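Local coordinates for hypothetical protein aq_1956 (Aquifex aeolicus, PDB 2YVT), which is of unknown function but, as a member of the calcineurin-like metallophosphoesterase superfamily, probably hydrolyses phosphate esters with the help of bound metal ions, at residues G26-K31 against G86-K91. Numbering follows the deposited sequence.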
loop_
_atom_site.group_PDB
_atom_site.type_symbol
_atom_site.label_atom_id
_atom_site.label_comp_id
_atom_site.label_asym_id
_atom_site.label_seq_id
_atom_site.Cartn_x
_atom_site.Cartn_y
_atom_site.Cartn_z
ATOM N N GLY A 26 8.165 -9.127 -16.765
ATOM C CA GLY A 26 7.645 -9.316 -18.121
ATOM C C GLY A 26 6.582 -8.295 -18.486
ATOM O O GLY A 26 6.601 -7.733 -19.587
ATOM N N VAL A 27 5.664 -8.044 -17.549
ATOM C CA VAL A 27 4.597 -7.065 -17.763
ATOM C C VAL A 27 5.198 -5.671 -17.921
ATOM O O VAL A 27 4.786 -4.903 -18.785
ATOM C CB VAL A 27 3.547 -7.090 -16.616
ATOM C CG1 VAL A 27 2.537 -5.949 -16.757
ATOM C CG2 VAL A 27 2.839 -8.431 -16.587
ATOM N N ILE A 28 6.189 -5.360 -17.090
ATOM C CA ILE A 28 6.876 -4.070 -17.162
ATOM C C ILE A 28 7.519 -3.872 -18.543
ATOM O O ILE A 28 7.395 -2.797 -19.135
ATOM C CB ILE A 28 7.893 -3.909 -16.002
ATOM C CG1 ILE A 28 7.149 -3.739 -14.669
ATOM C CG2 ILE A 28 8.834 -2.723 -16.245
ATOM C CD1 ILE A 28 8.012 -3.983 -13.452
ATOM N N ALA A 29 8.163 -4.915 -19.061
ATOM C CA ALA A 29 8.784 -4.870 -20.389
ATOM C C ALA A 29 7.752 -4.662 -21.501
ATOM O O ALA A 29 7.963 -3.857 -22.413
ATOM C CB ALA A 29 9.592 -6.140 -20.643
ATOM N N GLU A 30 6.638 -5.383 -21.406
ATOM C CA GLU A 30 5.581 -5.336 -22.412
ATOM C C GLU A 30 4.826 -4.003 -22.400
ATOM O O GLU A 30 4.573 -3.411 -23.456
ATOM C CB GLU A 30 4.606 -6.501 -22.205
ATOM C CG GLU A 30 3.429 -6.522 -23.182
ATOM C CD GLU A 30 2.304 -7.456 -22.760
ATOM O OE1 GLU A 30 2.213 -7.815 -21.560
ATOM O OE2 GLU A 30 1.499 -7.826 -23.641
ATOM N N LYS A 31 4.486 -3.529 -21.203
ATOM C CA LYS A 31 3.543 -2.417 -21.060
ATOM C C LYS A 31 4.179 -1.063 -20.727
ATOM O O LYS A 31 3.520 -0.028 -20.826
ATOM C CB LYS A 31 2.447 -2.776 -20.056
ATOM C CG LYS A 31 1.598 -3.981 -20.483
ATOM C CD LYS A 31 0.350 -4.145 -19.621
ATOM C CE LYS A 31 -0.447 -5.397 -20.004
ATOM N NZ LYS A 31 -1.111 -5.281 -21.342
ATOM N N GLY A 86 13.727 -2.812 -6.632
ATOM C CA GLY A 86 14.630 -1.794 -7.180
ATOM C C GLY A 86 15.206 -2.185 -8.533
ATOM O O GLY A 86 15.239 -1.372 -9.460
ATOM N N GLU A 87 15.623 -3.444 -8.648
ATOM C CA GLU A 87 16.208 -3.970 -9.888
ATOM C C GLU A 87 15.245 -4.013 -11.080
ATOM O O GLU A 87 15.679 -4.189 -12.219
ATOM C CB GLU A 87 16.822 -5.349 -9.639
ATOM C CG GLU A 87 18.084 -5.268 -8.791
ATOM C CD GLU A 87 18.826 -6.583 -8.675
ATOM O OE1 GLU A 87 18.356 -7.601 -9.233
ATOM O OE2 GLU A 87 19.892 -6.595 -8.026
ATOM N N LEU A 88 13.945 -3.851 -10.829
ATOM C CA LEU A 88 12.982 -3.742 -11.927
ATOM C C LEU A 88 13.166 -2.427 -12.691
ATOM O O LEU A 88 12.742 -2.304 -13.846
ATOM C CB LEU A 88 11.543 -3.871 -11.419
ATOM C CG LEU A 88 11.196 -5.221 -10.785
ATOM C CD1 LEU A 88 9.794 -5.153 -10.195
ATOM C CD2 LEU A 88 11.307 -6.330 -11.829
ATOM N N GLY A 89 13.771 -1.447 -12.017
ATOM C CA GLY A 89 14.264 -0.223 -12.663
ATOM C C GLY A 89 13.256 0.869 -12.967
ATOM O O GLY A 89 13.588 1.834 -13.653
ATOM N N VAL A 90 12.028 0.718 -12.471
ATOM C CA VAL A 90 10.948 1.687 -12.693
ATOM C C VAL A 90 10.864 2.663 -11.514
ATOM O O VAL A 90 11.184 2.294 -10.384
ATOM C CB VAL A 90 9.577 0.941 -12.819
ATOM C CG1 VAL A 90 8.483 1.862 -13.360
ATOM C CG2 VAL A 90 9.711 -0.304 -13.689
ATOM N N LYS A 91 10.455 3.910 -11.765
ATOM C CA LYS A 91 10.075 4.797 -10.658
ATOM C C LYS A 91 8.982 4.093 -9.862
ATOM O O LYS A 91 7.971 3.685 -10.424
ATOM C CB LYS A 91 9.567 6.149 -11.171
ATOM C CG LYS A 91 9.097 7.092 -10.055
ATOM C CD LYS A 91 10.266 7.609 -9.219
ATOM C CE LYS A 91 9.790 8.256 -7.922
ATOM N NZ LYS A 91 9.738 7.259 -6.794
#
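In Ile28, CG1 stands anti to the carbonyl carbon and CG2 anti to the backbone N (chi1 -70°), while a near-trans chi2 of 163° extends CD1 toward residues 86-91; both methyl groups of this one side chain reach the loop. Leu88 and Val90 receive them. CG2 of Ile28 packs on Val90 alone, 3.6 Å from its CG2, while Ile28 CD1 reaches both residues: it lies 3.9 Å from Leu88 CD1 and touches the CB of the same leucine at 4.1 Å. Val90 CG2, which stands anti to its own carbonyl carbon, also approaches Ile28 CD1, at 4.1 Å, and thus takes both branches of the isoleucine. The isoleucine and leucine side chains run nearly perpendicular to each other, whereas Val90 meets Ile28 at a slant. No hydrogen bond joins the two segments; the contact is a small apolar one, burying 130 Å² in all, and the backbones stay well apart, with the CA atoms of Ile28 and Leu88 8.0 Å from each other.

The loop gains its shape from a type I beta turn, Gly86 to Gly89, closed by a 2.9 Å bond from Gly89 N to Gly86 O. Gly89 then adopts positive phi, and the chain turns from the end of helix 65-86 toward strand 91-95, with Leu88 and Val90 both directed at Ile28. The side-chain amide nitrogen of Asn119 (ND2) donates to the carbonyl oxygens of Gly86 and Val90. Leu88 also packs on Leu24 and Lys25 of helix 21-31. Helix 21-31 belongs to the beta-alpha-beta crossover from strand 7-12 to 35-39, and residues 86-91 end the next, from 35-39 to 91-95; the contact joins these successive crossovers against strands 7-12 and 35-39, through Leu9 under Ile28 and Leu36 beside Leu88.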